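Side-chain contacts in Xcc_ctr_pt (Xanthomonas campestris pv. campestris, PDB 6NJW), which probably cleaves nucleic acid by two-metal catalysis as a Class 2 OLD family nuclease, this chain being its C-terminal region with the Toprim domain: residues R95-I98 with N99-D102; N130-T133 with L134-L138; P156-R159 with R160-N164. All blocks are in the same frame, centred on the assembly; numbering follows the deposited sequence.

Interaction 1 (R95-I98 with N99-D102)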
ATOM      1  N   ARG A  95       0.994   5.137  17.285  1.00 49.74           N
ATOM      2  CA  ARG A  95       1.718   4.112  18.036  1.00 48.66           C
ATOM      3  C   ARG A  95       2.423   3.145  17.094  1.00 45.79           C
ATOM      4  O   ARG A  95       3.585   2.781  17.316  1.00 46.20           O
ATOM      5  CB  ARG A  95       0.748   3.360  18.957  1.00 51.70           C
ATOM      6  CG  ARG A  95       1.396   2.276  19.830  1.00 46.36           C
ATOM      7  CD  ARG A  95       2.433   2.877  20.774  1.00 51.94           C
ATOM      8  NE  ARG A  95       1.830   3.947  21.557  1.00 52.83           N
ATOM      9  CZ  ARG A  95       2.508   4.868  22.225  1.00 59.60           C
ATOM     10  NH1 ARG A  95       3.836   4.854  22.224  1.00 54.76           N
ATOM     11  NH2 ARG A  95       1.845   5.806  22.895  1.00 60.40           N
ATOM     12  N   ARG A  96       1.728   2.730  16.035  1.00 47.11           N
ATOM     13  CA  ARG A  96       2.322   1.853  15.033  1.00 49.39           C
ATOM     14  C   ARG A  96       3.620   2.438  14.485  1.00 43.31           C
ATOM     15  O   ARG A  96       4.611   1.718  14.326  1.00 41.73           O
ATOM     16  CB  ARG A  96       1.304   1.608  13.918  1.00 52.46           C
ATOM     17  CG  ARG A  96       1.768   0.732  12.754  1.00 55.39           C
ATOM     18  CD  ARG A  96       0.730   0.785  11.624  1.00 47.13           C
ATOM     19  NE  ARG A  96      -0.622   0.780  12.184  1.00 54.77           N
ATOM     20  CZ  ARG A  96      -1.673   1.394  11.648  1.00 54.48           C
ATOM     21  NH1 ARG A  96      -1.547   2.074  10.519  1.00 47.31           N
ATOM     22  NH2 ARG A  96      -2.857   1.325  12.247  1.00 56.83           N
ATOM     23  N   LEU A  97       3.650   3.753  14.237  1.00 42.79           N
ATOM     24  CA  LEU A  97       4.845   4.376  13.679  1.00 45.61           C
ATOM     25  C   LEU A  97       5.891   4.681  14.743  1.00 39.85           C
ATOM     26  O   LEU A  97       7.087   4.634  14.457  1.00 41.67           O
ATOM     27  CB  LEU A  97       4.478   5.662  12.924  1.00 41.55           C
ATOM     28  CG  LEU A  97       3.769   5.464  11.584  1.00 44.22           C
ATOM     29  CD1 LEU A  97       3.481   6.805  10.902  1.00 43.71           C
ATOM     30  CD2 LEU A  97       4.592   4.565  10.675  1.00 44.08           C
ATOM     31  N   ILE A  98       5.483   4.998  15.970  1.00 45.95           N
ATOM     32  CA  ILE A  98       6.475   5.109  17.040  1.00 44.95           C
ATOM     33  C   ILE A  98       7.172   3.768  17.252  1.00 39.09           C
ATOM     34  O   ILE A  98       8.385   3.710  17.498  1.00 45.22           O
ATOM     35  CB  ILE A  98       5.814   5.623  18.333  1.00 50.17           C
ATOM     36  CG1 ILE A  98       5.444   7.104  18.176  1.00 48.25           C
ATOM     37  CG2 ILE A  98       6.753   5.431  19.525  1.00 47.80           C
ATOM     38  CD1 ILE A  98       4.617   7.653  19.322  1.00 55.34           C
ATOM     39  N   ASN A  99       6.424   2.673  17.131  1.00 41.14           N
ATOM     40  CA  ASN A  99       7.017   1.351  17.322  1.00 41.25           C
ATOM     41  C   ASN A  99       8.118   1.075  16.305  1.00 44.01           C
ATOM     42  O   ASN A  99       9.152   0.487  16.651  1.00 42.17           O
ATOM     43  CB  ASN A  99       5.929   0.283  17.262  1.00 45.21           C
ATOM     44  CG  ASN A  99       5.153   0.182  18.571  1.00 49.80           C
ATOM     45  OD1 ASN A  99       5.649   0.585  19.615  1.00 49.45           O
ATOM     46  ND2 ASN A  99       3.930  -0.328  18.509  1.00 49.24           N
ATOM     47  N   VAL A 100       7.944   1.517  15.050  1.00 43.40           N
ATOM     48  CA  VAL A 100       9.048   1.330  14.103  1.00 38.09           C
ATOM     49  C   VAL A 100      10.090   2.442  14.205  1.00 39.65           C
ATOM     50  O   VAL A 100      11.278   2.196  13.958  1.00 41.62           O
ATOM     51  CB  VAL A 100       8.542   1.169  12.655  1.00 35.03           C
ATOM     52  CG1 VAL A 100       7.744  -0.117  12.523  1.00 36.12           C
ATOM     53  CG2 VAL A 100       7.706   2.357  12.212  1.00 40.07           C
ATOM     54  N   LEU A 101       9.703   3.669  14.571  1.00 35.16           N
ATOM     55  CA  LEU A 101      10.717   4.711  14.689  1.00 39.57           C
ATOM     56  C   LEU A 101      11.667   4.437  15.849  1.00 43.19           C
ATOM     57  O   LEU A 101      12.852   4.782  15.772  1.00 44.46           O
ATOM     58  CB  LEU A 101      10.064   6.082  14.837  1.00 43.99           C
ATOM     59  CG  LEU A 101       9.426   6.685  13.575  1.00 38.80           C
ATOM     60  CD1 LEU A 101       8.516   7.851  13.944  1.00 43.65           C
ATOM     61  CD2 LEU A 101      10.471   7.130  12.575  1.00 38.77           C
ATOM     62  N   ASP A 102      11.173   3.799  16.917  1.00 45.58           N
ATOM     63  CA  ASP A 102      12.056   3.374  18.005  1.00 47.61           C
ATOM     64  C   ASP A 102      13.129   2.407  17.520  1.00 44.65           C
ATOM     65  O   ASP A 102      14.228   2.373  18.079  1.00 45.59           O
ATOM     66  CB  ASP A 102      11.248   2.719  19.120  1.00 46.46           C
ATOM     67  CG  ASP A 102      10.450   3.715  19.933  1.00 49.04           C
ATOM     68  OD1 ASP A 102      10.724   4.931  19.848  1.00 52.09           O
ATOM     69  OD2 ASP A 102       9.534   3.269  20.650  1.00 53.91           O
TER

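Interaction 2 (N130-T133 with L134-L138)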
ATOM      1  N   ASN A 130      -1.601   6.510   4.209  1.00 40.54           N
ATOM      2  CA  ASN A 130      -2.737   6.926   3.410  1.00 45.46           C
ATOM      3  C   ASN A 130      -3.857   7.383   4.338  1.00 52.24           C
ATOM      4  O   ASN A 130      -4.176   6.704   5.324  1.00 49.72           O
ATOM      5  CB  ASN A 130      -3.217   5.768   2.538  1.00 42.79           C
ATOM      6  CG  ASN A 130      -4.422   6.122   1.701  1.00 51.86           C
ATOM      7  OD1 ASN A 130      -4.559   7.247   1.232  1.00 63.50           O
ATOM      8  ND2 ASN A 130      -5.313   5.150   1.511  1.00 62.67           N
ATOM      9  N   GLU A 131      -4.474   8.510   4.000  1.00 48.35           N
ATOM     10  CA  GLU A 131      -5.555   9.036   4.823  1.00 61.37           C
ATOM     11  C   GLU A 131      -6.881   8.334   4.564  1.00 59.85           C
ATOM     12  O   GLU A 131      -7.822   8.511   5.343  1.00 68.04           O
ATOM     13  CB  GLU A 131      -5.701  10.547   4.612  1.00 62.83           C
ATOM     14  CG  GLU A 131      -4.382  11.310   4.702  1.00 70.34           C
ATOM     15  CD  GLU A 131      -3.879  11.448   6.135  1.00 76.29           C
ATOM     16  OE1 GLU A 131      -4.711  11.737   7.022  1.00 78.25           O
ATOM     17  OE2 GLU A 131      -2.659  11.251   6.382  1.00 70.86           O
ATOM     18  N   ASN A 132      -6.980   7.533   3.510  1.00 60.59           N
ATOM     19  CA  ASN A 132      -8.138   6.696   3.234  1.00 65.11           C
ATOM     20  C   ASN A 132      -7.737   5.235   3.429  1.00 63.99           C
ATOM     21  O   ASN A 132      -6.664   4.929   3.962  1.00 66.56           O
ATOM     22  CB  ASN A 132      -8.651   6.975   1.813  1.00 65.02           C
ATOM     23  CG  ASN A 132     -10.126   6.605   1.630  1.00 72.50           C
ATOM     24  OD1 ASN A 132     -10.701   5.873   2.443  1.00 73.98           O
ATOM     25  ND2 ASN A 132     -10.740   7.109   0.558  1.00 70.67           N
ATOM     26  N   THR A 133      -8.605   4.330   2.998  1.00 59.05           N
ATOM     27  CA  THR A 133      -8.230   2.947   2.753  1.00 56.64           C
ATOM     28  C   THR A 133      -8.228   2.720   1.245  1.00 49.58           C
ATOM     29  O   THR A 133      -8.874   3.448   0.493  1.00 50.93           O
ATOM     30  CB  THR A 133      -9.184   1.968   3.451  1.00 61.63           C
ATOM     31  OG1 THR A 133     -10.536   2.324   3.143  1.00 63.23           O
ATOM     32  CG2 THR A 133      -8.978   2.015   4.967  1.00 57.32           C
ATOM     33  N   LEU A 134      -7.511   1.684   0.808  1.00 55.08           N
ATOM     34  CA  LEU A 134      -7.094   1.602  -0.593  1.00 47.92           C
ATOM     35  C   LEU A 134      -8.283   1.505  -1.547  1.00 50.77           C
ATOM     36  O   LEU A 134      -8.407   2.298  -2.485  1.00 45.83           O
ATOM     37  CB  LEU A 134      -6.161   0.407  -0.789  1.00 52.81           C
ATOM     38  CG  LEU A 134      -5.660   0.209  -2.215  1.00 50.22           C
ATOM     39  CD1 LEU A 134      -4.926   1.459  -2.707  1.00 43.48           C
ATOM     40  CD2 LEU A 134      -4.753  -1.005  -2.268  1.00 47.81           C
ATOM     41  N   GLU A 135      -9.153   0.522  -1.343  1.00 46.96           N
ATOM     42  CA  GLU A 135     -10.188   0.276  -2.345  1.00 47.28           C
ATOM     43  C   GLU A 135     -11.190   1.425  -2.476  1.00 43.57           C
ATOM     44  O   GLU A 135     -11.562   1.782  -3.601  1.00 45.91           O
ATOM     45  CB  GLU A 135     -10.908  -1.038  -2.037  1.00 47.11           C
ATOM     46  CG  GLU A 135     -10.003  -2.272  -2.139  1.00 45.46           C
ATOM     47  CD  GLU A 135      -9.428  -2.678  -0.795  1.00 54.80           C
ATOM     48  OE1 GLU A 135      -9.316  -1.795   0.098  1.00 49.09           O
ATOM     49  OE2 GLU A 135      -9.104  -3.880  -0.630  1.00 53.74           O
ATOM     50  N   PRO A 136     -11.664   2.034  -1.381  1.00 49.28           N
ATOM     51  CA  PRO A 136     -12.544   3.204  -1.563  1.00 50.58           C
ATOM     52  C   PRO A 136     -11.846   4.363  -2.255  1.00 48.18           C
ATOM     53  O   PRO A 136     -12.459   5.038  -3.089  1.00 50.52           O
ATOM     54  CB  PRO A 136     -12.967   3.558  -0.131  1.00 52.03           C
ATOM     55  CG  PRO A 136     -12.744   2.296   0.654  1.00 57.09           C
ATOM     56  CD  PRO A 136     -11.539   1.667   0.043  1.00 47.78           C
ATOM     57  N   GLU A 137     -10.568   4.602  -1.958  1.00 56.41           N
ATOM     58  CA  GLU A 137      -9.844   5.642  -2.691  1.00 53.21           C
ATOM     59  C   GLU A 137      -9.829   5.346  -4.188  1.00 49.03           C
ATOM     60  O   GLU A 137     -10.140   6.218  -5.007  1.00 55.94           O
ATOM     61  CB  GLU A 137      -8.421   5.792  -2.155  1.00 57.20           C
ATOM     62  CG  GLU A 137      -7.505   6.509  -3.151  1.00 59.02           C
ATOM     63  CD  GLU A 137      -6.399   7.335  -2.508  1.00 65.31           C
ATOM     64  OE1 GLU A 137      -6.139   7.173  -1.294  1.00 67.13           O
ATOM     65  OE2 GLU A 137      -5.784   8.160  -3.233  1.00 66.57           O
ATOM     66  N   LEU A 138      -9.491   4.111  -4.569  1.00 51.52           N
ATOM     67  CA  LEU A 138      -9.448   3.785  -5.992  1.00 48.69           C
ATOM     68  C   LEU A 138     -10.819   3.921  -6.639  1.00 52.35           C
ATOM     69  O   LEU A 138     -10.929   4.362  -7.788  1.00 53.01           O
ATOM     70  CB  LEU A 138      -8.912   2.371  -6.200  1.00 45.82           C
ATOM     71  CG  LEU A 138      -7.489   2.116  -5.715  1.00 48.58           C
ATOM     72  CD1 LEU A 138      -7.162   0.645  -5.885  1.00 48.86           C
ATOM     73  CD2 LEU A 138      -6.519   2.992  -6.507  1.00 49.47           C
TER

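Interaction 3 (P156-R159 with R160-N164)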
ATOM      1  N   PRO A 156     -21.802 -12.838  -9.771  1.00 44.67           N
ATOM      2  CA  PRO A 156     -22.706 -12.651 -10.910  1.00 57.21           C
ATOM      3  C   PRO A 156     -24.185 -12.775 -10.570  1.00 57.37           C
ATOM      4  O   PRO A 156     -25.023 -12.528 -11.446  1.00 52.11           O
ATOM      5  CB  PRO A 156     -22.253 -13.749 -11.878  1.00 50.40           C
ATOM      6  CG  PRO A 156     -21.771 -14.844 -10.982  1.00 53.28           C
ATOM      7  CD  PRO A 156     -21.169 -14.169  -9.771  1.00 50.76           C
ATOM      8  N   ARG A 157     -24.541 -13.094  -9.330  1.00 56.21           N
ATOM      9  CA  ARG A 157     -25.937 -13.188  -8.919  1.00 53.23           C
ATOM     10  C   ARG A 157     -26.260 -12.195  -7.799  1.00 50.82           C
ATOM     11  O   ARG A 157     -27.039 -12.483  -6.886  1.00 49.19           O
ATOM     12  CB  ARG A 157     -26.274 -14.623  -8.517  1.00 49.81           C
ATOM     13  CG  ARG A 157     -26.500 -15.562  -9.712  1.00 51.98           C
ATOM     14  CD  ARG A 157     -26.228 -17.027  -9.385  1.00 51.78           C
ATOM     15  NE  ARG A 157     -24.833 -17.268  -9.012  1.00 61.37           N
ATOM     16  CZ  ARG A 157     -23.874 -17.654  -9.856  1.00 65.55           C
ATOM     17  NH1 ARG A 157     -24.155 -17.851 -11.143  1.00 55.76           N
ATOM     18  NH2 ARG A 157     -22.629 -17.851  -9.410  1.00 52.44           N
ATOM     19  N   LEU A 158     -25.662 -11.008  -7.851  1.00 43.30           N
ATOM     20  CA  LEU A 158     -26.011  -9.959  -6.904  1.00 48.71           C
ATOM     21  C   LEU A 158     -27.472  -9.561  -7.072  1.00 54.62           C
ATOM     22  O   LEU A 158     -27.986  -9.474  -8.191  1.00 55.27           O
ATOM     23  CB  LEU A 158     -25.112  -8.727  -7.090  1.00 52.30           C
ATOM     24  CG  LEU A 158     -23.688  -8.826  -6.527  1.00 55.04           C
ATOM     25  CD1 LEU A 158     -22.881  -7.589  -6.872  1.00 45.07           C
ATOM     26  CD2 LEU A 158     -23.714  -9.069  -5.008  1.00 45.34           C
ATOM     27  N   ARG A 159     -28.143  -9.327  -5.948  1.00 53.01           N
ATOM     28  CA  ARG A 159     -29.524  -8.874  -5.986  1.00 55.18           C
ATOM     29  C   ARG A 159     -29.614  -7.506  -6.648  1.00 58.79           C
ATOM     30  O   ARG A 159     -28.672  -6.711  -6.612  1.00 54.47           O
ATOM     31  CB  ARG A 159     -30.100  -8.814  -4.576  1.00 53.26           C
ATOM     32  CG  ARG A 159     -30.189 -10.179  -3.918  1.00 52.02           C
ATOM     33  CD  ARG A 159     -30.353 -10.043  -2.428  1.00 53.03           C
ATOM     34  NE  ARG A 159     -31.687  -9.574  -2.086  1.00 52.81           N
ATOM     35  CZ  ARG A 159     -32.172  -9.556  -0.848  1.00 60.45           C
ATOM     36  NH1 ARG A 159     -33.403  -9.118  -0.617  1.00 60.04           N
ATOM     37  NH2 ARG A 159     -31.420  -9.975   0.162  1.00 57.51           N
ATOM     38  N   ARG A 160     -30.780  -7.233  -7.243  1.00 56.37           N
ATOM     39  CA  ARG A 160     -30.954  -6.014  -8.023  1.00 58.19           C
ATOM     40  C   ARG A 160     -30.728  -4.773  -7.164  1.00 56.00           C
ATOM     41  O   ARG A 160     -30.187  -3.769  -7.640  1.00 58.23           O
ATOM     42  CB  ARG A 160     -32.346  -6.005  -8.663  1.00 66.63           C
ATOM     43  CG  ARG A 160     -32.792  -4.657  -9.212  1.00 67.85           C
ATOM     44  CD  ARG A 160     -32.161  -4.349 -10.578  1.00 76.93           C
ATOM     45  NE  ARG A 160     -31.690  -5.535 -11.298  1.00 83.66           N
ATOM     46  CZ  ARG A 160     -30.785  -5.506 -12.278  1.00 82.93           C
ATOM     47  NH1 ARG A 160     -30.249  -4.349 -12.653  1.00 79.75           N
ATOM     48  NH2 ARG A 160     -30.413  -6.627 -12.886  1.00 83.81           N
ATOM     49  N   GLU A 161     -31.114  -4.828  -5.887  1.00 52.36           N
ATOM     50  CA  GLU A 161     -30.869  -3.700  -4.989  1.00 55.25           C
ATOM     51  C   GLU A 161     -29.383  -3.368  -4.917  1.00 57.51           C
ATOM     52  O   GLU A 161     -28.992  -2.195  -4.978  1.00 52.87           O
ATOM     53  CB  GLU A 161     -31.407  -4.016  -3.587  1.00 56.24           C
ATOM     54  CG  GLU A 161     -32.925  -3.885  -3.449  1.00 67.92           C
ATOM     55  CD  GLU A 161     -33.664  -5.212  -3.605  1.00 72.32           C
ATOM     56  OE1 GLU A 161     -33.188  -6.091  -4.368  1.00 73.01           O
ATOM     57  OE2 GLU A 161     -34.726  -5.373  -2.955  1.00 74.29           O
ATOM     58  N   THR A 162     -28.542  -4.395  -4.790  1.00 52.40           N
ATOM     59  CA  THR A 162     -27.110  -4.169  -4.665  1.00 52.77           C
ATOM     60  C   THR A 162     -26.523  -3.685  -5.980  1.00 50.81           C
ATOM     61  O   THR A 162     -25.644  -2.815  -5.990  1.00 51.39           O
ATOM     62  CB  THR A 162     -26.421  -5.450  -4.206  1.00 52.20           C
ATOM     63  OG1 THR A 162     -26.930  -5.821  -2.922  1.00 51.37           O
ATOM     64  CG2 THR A 162     -24.912  -5.244  -4.113  1.00 49.57           C
ATOM     65  N   LEU A 163     -26.995  -4.239  -7.095  1.00 50.05           N
ATOM     66  CA  LEU A 163     -26.583  -3.740  -8.402  1.00 56.63           C
ATOM     67  C   LEU A 163     -26.930  -2.267  -8.565  1.00 56.56           C
ATOM     68  O   LEU A 163     -26.124  -1.488  -9.085  1.00 61.24           O
ATOM     69  CB  LEU A 163     -27.234  -4.572  -9.503  1.00 50.77           C
ATOM     70  CG  LEU A 163     -26.690  -5.998  -9.575  1.00 60.55           C
ATOM     71  CD1 LEU A 163     -27.417  -6.823 -10.629  1.00 62.65           C
ATOM     72  CD2 LEU A 163     -25.189  -5.956  -9.852  1.00 61.80           C
ATOM     73  N   ASN A 164     -28.121  -1.863  -8.117  1.00 56.19           N
ATOM     74  CA  ASN A 164     -28.518  -0.464  -8.234  1.00 59.93           C
ATOM     75  C   ASN A 164     -27.634   0.435  -7.384  1.00 58.73           C
ATOM     76  O   ASN A 164     -27.254   1.527  -7.815  1.00 59.54           O
ATOM     77  CB  ASN A 164     -29.986  -0.287  -7.836  1.00 58.43           C
ATOM     78  CG  ASN A 164     -30.931  -0.864  -8.858  1.00 61.06           C
ATOM     79  OD1 ASN A 164     -30.590  -0.982 -10.034  1.00 67.85           O
ATOM     80  ND2 ASN A 164     -32.128  -1.239  -8.418  1.00 66.05           N
TER

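Interaction 1 (R95-I98 with N99-D102)
Ile98 and Asp102, one helical turn apart, run next to each other in the same direction, and the methyl CG2 of Ile98 rests 3.7 Å from OD2 of Asp102. The first torsion of Ile98 (-71°) sets CG2 opposite the backbone N, which turns this branch toward the following turn. Behind this side-chain contact, Asp102 N donates to Ile98 O over 2.8 Å in a fairly straight bond. OD2 lies near Ile98 O, also an acceptor, so the two do not bond; the carboxylate finds its polar partner elsewhere, OD1 bonding to ND1 of His110.

Asn99, like Asp102, turns its side chain back toward the carbonyl one turn earlier. Its N bonds to Arg95 O at 2.8 Å, and its CG, anti to the carbonyl carbon with chi1 -79°, sits close to that same oxygen. ND2 also approaches Arg95 O, but the angle is too poor for a bond. Instead, the amide meets the aliphatic part of Arg95, with ND2 3.9 Å from CG, and its plane stands 49° from that of the guanidinium. Arg95 spends its charge outside, in a salt bridge to Glu111.

On another flank, Leu97 presents CD2 to Val100 CG2 at 4.1 Å. The same Val100 methyl comes to 3.3 Å from Leu97 O, while that oxygen takes its regular helical bond from Leu101 N at 2.8 Å. Arg96 reaches away from all this to the carbonyl of Asp82 and to a salt bridge with Asp84, which binds magnesium in another structure of this protein though not in this chain.

Helix 93-104 thus packs through Leu97 and Val100 on strand 127-130, through Leu97, Ile98 and Leu101 on helix 115-123, and through Asn99 and Val100 on helix 62-68.

Interaction 2 (N130-T133 with L134-L138)
OD1 of Asn132, whose amide group sits against the backbone of Glu137, accepts the N of the next residue, Thr133, over 2.7 Å. The N-H comes in from the side, with a C=O...N angle of 97° at the oxygen and a tilt from the carbonyl plane. The amide's other end, ND2, packs against the first turn of the helix, 3.7 Å from Glu137 CA. Farther back, Asn130 OD1 takes a weak bond from Asn132 N and also comes within 3.0 Å of Glu137 OE1. As modelled, two acceptors face each other there, probably unfavourably; the amide and carboxylate planes are 44° apart.

This is the turn that leads from strand 127-130 of the Toprim sheet into helix 134-154. Thr133 holds the N-cap position, but its side chain caps no amide. Its backbone O receives Glu137 N at 3.2 Å, nearly in line with the carbonyl. With chi1 at 50°, OG1 stands between the backbone N and the carbonyl carbon and leans on the Pro136 ring, 3.3 Å from CD; this buried hydroxyl has no polar partner in the model. Pro136 lacks an N-H, which costs no i to i-4 helix bond, since the acceptor would precede the N-cap. Thr133 also touches Asp82, and Leu134 touches Tyr209; Asp82 and Tyr209 are the two residues at the bound magnesium.

Interaction 3 (P156-R159 with R160-N164)
Leu158 reaches across the start of helix 160-171 toward Leu163 and Thr162. Its CB lies 3.9 Å from Leu163 CD2. CG is anti to the carbonyl carbon (chi1 -77°), and beyond it the chain forks. CD1 touches two methyls, 4.1 Å from Leu163 CD2 and slightly farther from Thr162 CG2, while CD2 meets the threonine methyl at 4.1 Å. The leucine and threonine side chains cross at about a right angle.

Arg159 is the N-cap, so the pairing of the residue before it with Leu163, the fourth in the helix, is a hydrophobic staple. The backbone closes the same turn: Leu163 N donates to Arg159 O at 3.0 Å, almost straight, and Thr162 N adds a weak, strongly bent bond to that oxygen. Ile151 of helix 134-154 and Leu184 of helix 178-188 also touch Leu158.

The charged groups add less. Arg159 NE stays 4.4 Å from Glu161 OE1, beyond a salt bridge, and both residues are exposed. The start of this helix is therefore probably held mainly by methyl packing and one good backbone bond, with attraction between the charges probably a minor, solvent-weakened term.

How the interactions relate
Following the chain from the N terminus, interaction 1 comes first, within helix 93-104, and closes no loop. After helix 115-123 and strand 127-130, interaction 2 closes the turn that starts helix 134-154. That helix carries the chain away from the sheet, and interaction 3 closes the next turn, into helix 160-171. The three stand in series; none nests or crosses. Interactions 1 and 2, their nearest atoms about 7 Å apart, border the metal site: Arg96 through Asp84 and Asp82, Thr133 and Leu134 through Asp82 and Tyr209. Interaction 3 lies far out in the helical part, its centre about 43 Å from that of interaction 1, on the opposite side of the chain's centre.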